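Local structure of ecto-NAD+ glycohydrolase (CD38 molecule) (Bos taurus, 3GC6) at residues Phe20-Thr32 and Cys44-Ile56. The protein is a CD38-type ectoenzyme of the ADP-ribosyl cyclase family, built from a largely helical part and a part with a parallel beta-sheet. The protein carries 1 engineered substitution. Residues are numbered along the deposited sequence; the frame is centred on the assembly and turned at random. Where two conformers were deposited one is given.
With SO4 (sulfate ion), chain E; SO4 (sulfate ion), chain I.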
loop_
_atom_site.group_PDB
_atom_site.type_symbol
_atom_site.label_atom_id
_atom_site.label_comp_id
_atom_site.label_asym_id
_atom_site.label_seq_id
_atom_site.Cartn_x
_atom_site.Cartn_y
_atom_site.Cartn_z
ATOM N N PHE A 20 -13.397 16.302 -3.198
ATOM C CA PHE A 20 -13.001 15.609 -1.963
ATOM C C PHE A 20 -12.640 14.161 -2.207
ATOM O O PHE A 20 -11.621 13.664 -1.694
ATOM C CB PHE A 20 -14.197 15.681 -0.997
ATOM C CG PHE A 20 -13.975 14.996 0.317
ATOM C CD1 PHE A 20 -13.261 15.625 1.343
ATOM C CD2 PHE A 20 -14.500 13.739 0.527
ATOM C CE1 PHE A 20 -13.087 14.971 2.581
ATOM C CE2 PHE A 20 -14.339 13.102 1.747
ATOM C CZ PHE A 20 -13.608 13.718 2.752
ATOM N N GLN A 21 -13.444 13.468 -3.002
ATOM C CA GLN A 21 -13.226 12.047 -3.228
ATOM C C GLN A 21 -11.909 11.770 -3.939
ATOM O O GLN A 21 -11.254 10.772 -3.652
ATOM C CB GLN A 21 -14.381 11.459 -4.033
ATOM C CG GLN A 21 -15.732 11.707 -3.392
ATOM C CD GLN A 21 -16.482 12.881 -3.968
ATOM O OE1 GLN A 21 -15.915 13.945 -4.249
ATOM N NE2 GLN A 21 -17.798 12.698 -4.141
ATOM N N LYS A 22 -11.534 12.639 -4.875
ATOM C CA LYS A 22 -10.251 12.502 -5.575
ATOM C C LYS A 22 -9.114 12.744 -4.592
ATOM O O LYS A 22 -8.103 12.017 -4.590
ATOM C CB LYS A 22 -10.131 13.480 -6.732
ATOM C CG LYS A 22 -8.772 13.343 -7.462
ATOM C CD LYS A 22 -8.610 14.378 -8.538
ATOM C CE LYS A 22 -8.091 15.669 -7.988
ATOM N NZ LYS A 22 -7.454 16.447 -9.077
ATOM N N ILE A 23 -9.281 13.766 -3.753
ATOM C CA ILE A 23 -8.230 14.116 -2.821
ATOM C C ILE A 23 -7.997 12.970 -1.836
ATOM O O ILE A 23 -6.847 12.603 -1.566
ATOM C CB ILE A 23 -8.571 15.414 -2.062
ATOM C CG1 ILE A 23 -8.606 16.582 -3.051
ATOM C CG2 ILE A 23 -7.565 15.683 -0.944
ATOM C CD1 ILE A 23 -9.284 17.833 -2.503
ATOM N N ILE A 24 -9.083 12.425 -1.282
ATOM C CA ILE A 24 -8.960 11.298 -0.357
ATOM C C ILE A 24 -8.180 10.155 -0.995
ATOM O O ILE A 24 -7.213 9.646 -0.423
ATOM C CB ILE A 24 -10.338 10.777 0.072
ATOM C CG1 ILE A 24 -11.039 11.847 0.901
ATOM C CG2 ILE A 24 -10.189 9.479 0.845
ATOM C CD1 ILE A 24 -10.288 12.226 2.159
ATOM N N GLN A 25 -8.611 9.793 -2.200
ATOM C CA GLN A 25 -8.037 8.675 -2.974
ATOM C C GLN A 25 -6.555 8.907 -3.162
ATOM O O GLN A 25 -5.729 8.036 -2.855
ATOM C CB GLN A 25 -8.703 8.582 -4.361
ATOM C CG GLN A 25 -8.014 7.549 -5.318
ATOM C CD GLN A 25 -7.051 8.166 -6.347
ATOM O OE1 GLN A 25 -5.856 7.831 -6.394
ATOM N NE2 GLN A 25 -7.578 9.059 -7.185
ATOM N N GLU A 26 -6.201 10.084 -3.665
ATOM C CA GLU A 26 -4.810 10.358 -3.958
ATOM C C GLU A 26 -3.981 10.321 -2.660
ATOM O O GLU A 26 -2.871 9.771 -2.626
ATOM C CB GLU A 26 -4.613 11.699 -4.666
ATOM C CG GLU A 26 -5.143 11.757 -6.105
ATOM C CD GLU A 26 -4.896 13.110 -6.746
ATOM O OE1 GLU A 26 -4.517 14.066 -6.033
ATOM O OE2 GLU A 26 -5.106 13.225 -7.974
ATOM N N ARG A 27 -4.494 10.943 -1.604
ATOM C CA ARG A 27 -3.751 10.981 -0.340
ATOM C C ARG A 27 -3.564 9.577 0.237
ATOM O O ARG A 27 -2.515 9.264 0.810
ATOM C CB ARG A 27 -4.450 11.906 0.664
ATOM C CG ARG A 27 -4.300 13.366 0.306
ATOM C CD ARG A 27 -4.983 14.241 1.344
ATOM N NE ARG A 27 -4.740 15.661 1.096
ATOM C CZ ARG A 27 -5.093 16.640 1.932
ATOM N NH1 ARG A 27 -5.746 16.368 3.054
ATOM N NH2 ARG A 27 -4.778 17.909 1.621
ATOM N N CYS A 28 -4.569 8.731 0.104
ATOM C CA CYS A 28 -4.462 7.386 0.654
ATOM C C CYS A 28 -3.364 6.590 -0.069
ATOM O O CYS A 28 -2.538 5.927 0.570
ATOM C CB CYS A 28 -5.794 6.668 0.553
ATOM S SG CYS A 28 -5.876 5.196 1.561
ATOM N N ASP A 29 -3.333 6.689 -1.391
ATOM C CA ASP A 29 -2.254 6.007 -2.140
ATOM C C ASP A 29 -0.892 6.566 -1.765
ATOM O O ASP A 29 0.077 5.821 -1.552
ATOM C CB ASP A 29 -2.483 6.154 -3.646
ATOM C CG ASP A 29 -3.661 5.312 -4.155
ATOM O OD1 ASP A 29 -4.062 4.344 -3.479
ATOM O OD2 ASP A 29 -4.189 5.619 -5.260
ATOM N N THR A 30 -0.780 7.894 -1.712
ATOM C CA THR A 30 0.475 8.512 -1.323
ATOM C C THR A 30 0.922 8.044 0.062
ATOM O O THR A 30 2.078 7.657 0.293
ATOM C CB THR A 30 0.329 10.045 -1.379
ATOM O OG1 THR A 30 0.136 10.403 -2.754
ATOM C CG2 THR A 30 1.578 10.735 -0.796
ATOM N N TYR A 31 -0.001 8.074 1.005
ATOM C CA TYR A 31 0.354 7.709 2.357
ATOM C C TYR A 31 0.817 6.249 2.484
ATOM O O TYR A 31 1.891 5.972 3.047
ATOM C CB TYR A 31 -0.834 7.962 3.285
ATOM C CG TYR A 31 -0.500 7.746 4.759
ATOM C CD1 TYR A 31 -0.083 8.816 5.553
ATOM C CD2 TYR A 31 -0.578 6.470 5.333
ATOM C CE1 TYR A 31 0.258 8.651 6.911
ATOM C CE2 TYR A 31 -0.246 6.279 6.699
ATOM C CZ TYR A 31 0.163 7.387 7.480
ATOM O OH TYR A 31 0.446 7.231 8.831
ATOM N N THR A 32 0.012 5.334 1.948
ATOM C CA THR A 32 0.246 3.914 2.170
ATOM C C THR A 32 1.441 3.402 1.393
ATOM O O THR A 32 2.008 2.366 1.770
ATOM C CB THR A 32 -0.957 3.073 1.791
ATOM O OG1 THR A 32 -1.293 3.342 0.421
ATOM C CG2 THR A 32 -2.165 3.417 2.684
ATOM N N CYS A 44 -7.264 1.163 0.065
ATOM C CA CYS A 44 -7.659 2.573 -0.060
ATOM C C CYS A 44 -9.031 2.805 -0.690
ATOM O O CYS A 44 -9.692 3.797 -0.397
ATOM C CB CYS A 44 -6.611 3.401 -0.790
ATOM S SG CYS A 44 -5.161 3.759 0.236
ATOM N N GLN A 45 -9.441 1.918 -1.602
ATOM C CA GLN A 45 -10.782 2.005 -2.163
ATOM C C GLN A 45 -11.798 1.843 -1.042
ATOM O O GLN A 45 -12.762 2.613 -0.948
ATOM C CB GLN A 45 -11.023 0.934 -3.246
ATOM C CG GLN A 45 -12.461 0.985 -3.803
ATOM C CD GLN A 45 -12.738 -0.045 -4.878
ATOM O OE1 GLN A 45 -11.853 -0.805 -5.271
ATOM N NE2 GLN A 45 -13.986 -0.068 -5.374
ATOM N N ALA A 46 -11.599 0.831 -0.203
ATOM C CA ALA A 46 -12.519 0.584 0.904
ATOM C C ALA A 46 -12.527 1.744 1.904
ATOM O O ALA A 46 -13.576 2.110 2.440
ATOM C CB ALA A 46 -12.233 -0.736 1.621
ATOM N N ILE A 47 -11.341 2.285 2.202
ATOM C CA ILE A 47 -11.246 3.445 3.112
ATOM C C ILE A 47 -12.023 4.658 2.573
ATOM O O ILE A 47 -12.802 5.306 3.311
ATOM C CB ILE A 47 -9.761 3.771 3.416
ATOM C CG1 ILE A 47 -9.213 2.707 4.368
ATOM C CG2 ILE A 47 -9.640 5.133 4.065
ATOM C CD1 ILE A 47 -7.657 2.649 4.399
ATOM N N ARG A 48 -11.832 4.978 1.295
ATOM C CA ARG A 48 -12.574 6.082 0.695
ATOM C C ARG A 48 -14.077 5.800 0.764
ATOM O O ARG A 48 -14.874 6.670 1.135
ATOM C CB ARG A 48 -12.160 6.307 -0.765
ATOM C CG ARG A 48 -12.854 7.478 -1.433
ATOM C CD ARG A 48 -12.338 7.663 -2.864
ATOM N NE ARG A 48 -12.603 6.472 -3.681
ATOM C CZ ARG A 48 -11.664 5.698 -4.231
ATOM N NH1 ARG A 48 -12.015 4.638 -4.948
ATOM N NH2 ARG A 48 -10.379 5.976 -4.075
ATOM N N GLN A 49 -14.469 4.586 0.389
ATOM C CA GLN A 49 -15.900 4.276 0.369
ATOM C C GLN A 49 -16.500 4.392 1.790
ATOM O O GLN A 49 -17.615 4.927 1.953
ATOM C CB GLN A 49 -16.133 2.890 -0.241
ATOM C CG GLN A 49 -15.900 2.930 -1.756
ATOM C CD GLN A 49 -15.911 1.558 -2.385
ATOM O OE1 GLN A 49 -15.817 0.559 -1.685
ATOM N NE2 GLN A 49 -16.021 1.506 -3.712
ATOM N N ALA A 50 -15.765 3.903 2.798
ATOM C CA ALA A 50 -16.225 3.990 4.200
ATOM C C ALA A 50 -16.303 5.450 4.667
ATOM O O ALA A 50 -17.211 5.815 5.416
ATOM C CB ALA A 50 -15.304 3.189 5.131
ATOM N N PHE A 51 -15.324 6.267 4.267
ATOM C CA PHE A 51 -15.325 7.681 4.662
ATOM C C PHE A 51 -16.595 8.336 4.121
ATOM O O PHE A 51 -17.341 9.014 4.856
ATOM C CB PHE A 51 -14.050 8.341 4.076
ATOM C CG PHE A 51 -13.556 9.532 4.859
ATOM C CD1 PHE A 51 -12.191 9.723 5.039
ATOM C CD2 PHE A 51 -14.435 10.453 5.407
ATOM C CE1 PHE A 51 -11.703 10.826 5.774
ATOM C CE2 PHE A 51 -13.953 11.556 6.140
ATOM C CZ PHE A 51 -12.583 11.734 6.322
ATOM N N MET A 52 -16.861 8.146 2.825
ATOM C CA MET A 52 -18.064 8.731 2.212
ATOM C C MET A 52 -19.343 8.206 2.862
ATOM O O MET A 52 -20.254 8.988 3.174
ATOM C CB MET A 52 -18.062 8.472 0.682
ATOM C CG MET A 52 -16.746 8.922 0.024
ATOM S SD MET A 52 -16.509 10.738 0.254
ATOM C CE MET A 52 -17.992 11.240 -0.399
ATOM N N SER A 53 -19.393 6.897 3.085
ATOM C CA SER A 53 -20.587 6.263 3.659
ATOM C C SER A 53 -20.915 6.842 5.037
ATOM O O SER A 53 -22.082 6.983 5.405
ATOM C CB SER A 53 -20.360 4.758 3.771
ATOM O OG SER A 53 -20.587 4.144 2.510
ATOM N N ALA A 54 -19.874 7.199 5.780
ATOM C CA ALA A 54 -20.053 7.671 7.151
ATOM C C ALA A 54 -20.986 8.885 7.202
ATOM O O ALA A 54 -21.762 9.013 8.158
ATOM C CB ALA A 54 -18.719 8.018 7.773
ATOM N N PHE A 55 -20.923 9.771 6.205
ATOM C CA PHE A 55 -21.652 11.051 6.273
ATOM C C PHE A 55 -22.630 11.338 5.124
ATOM O O PHE A 55 -23.556 12.168 5.258
ATOM C CB PHE A 55 -20.679 12.250 6.456
ATOM C CG PHE A 55 -19.880 12.592 5.218
ATOM C CD1 PHE A 55 -20.319 13.569 4.333
ATOM C CD2 PHE A 55 -18.708 11.913 4.939
ATOM C CE1 PHE A 55 -19.600 13.877 3.182
ATOM C CE2 PHE A 55 -17.968 12.211 3.768
ATOM C CZ PHE A 55 -18.419 13.208 2.902
ATOM N N ILE A 56 -22.420 10.699 3.974
ATOM C CA ILE A 56 -23.214 11.065 2.793
ATOM C C ILE A 56 -24.702 10.785 3.004
ATOM O O ILE A 56 -25.054 9.736 3.543
ATOM C CB ILE A 56 -22.654 10.362 1.525
ATOM C CG1 ILE A 56 -21.351 11.033 1.065
ATOM C CG2 ILE A 56 -23.694 10.372 0.390
ATOM C CD1 ILE A 56 -21.578 12.390 0.402
HETATM S S SO4 E . 2.507 9.851 -4.896
HETATM O O1 SO4 E . 2.872 9.327 -3.582
HETATM O O2 SO4 E . 3.332 9.205 -5.925
HETATM O O3 SO4 E . 1.090 9.583 -5.142
HETATM O O4 SO4 E . 2.738 11.296 -4.924
HETATM S S SO4 I . -15.204 -0.723 -9.046
HETATM O O1 SO4 I . -15.198 -1.346 -7.721
HETATM O O2 SO4 I . -15.765 -1.660 -10.020
HETATM O O3 SO4 I . -16.000 0.503 -9.052
HETATM O O4 SO4 I . -13.826 -0.405 -9.411
#
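C28 and C44 join segment 20-32, on helix 20-35, to helix 44-55 by a disulfide, with SG of C28 2.1 Å from SG of C44. C28 reaches the bridge with SG anti to its backbone N (chi1 -165°), directed at the start of the partner helix. Small, apolar cystine suits this buried place; CD1 of I47 packs on SG of C28 and CG2 of T32 on SG of C44. The hydroxyl of T32 turns back to its own helix, where OG1 gives its proton to O of C28, 2.9 Å away; N of T32 reaches the same oxygen from the opposite face of the carbonyl plane.

The other end is held by aromatic and sulfur contacts. F20 stands T-shaped on F51: its edge meets the F51 face, centroids 5.5 Å apart and planes at 85°. SD of M52 lies at the edge of the F20 ring, near its plane, in a Met-aromatic contact, 3.5 Å from CE2 of F20. Bends at chi2 and chi3 fold the flexible methionine back so that its CE also covers CG of Q21. W120 meets the rings of F20, F51 and F55, extending the cluster.

Between these ends, I24 fills the middle, CD1 against F51 and CG2 against the aliphatic part of R48. The long arginine carries CD to 3.4 Å from O of Q21, then bends at its third torsion to lie beside Q25. NH1 of R48 is hydrogen-bonded to OE1 of Q45 of the second subunit, while OD2 of D29 accepts from N43 of that subunit, so the polar side of the pair lies against the second subunit.

The axes of the two segments approach to 9.5 Å, their directions 143° apart, so the helices run roughly antiparallel: a disulfide-linked helical hairpin in the helical part of the ADP-ribosyl cyclase fold.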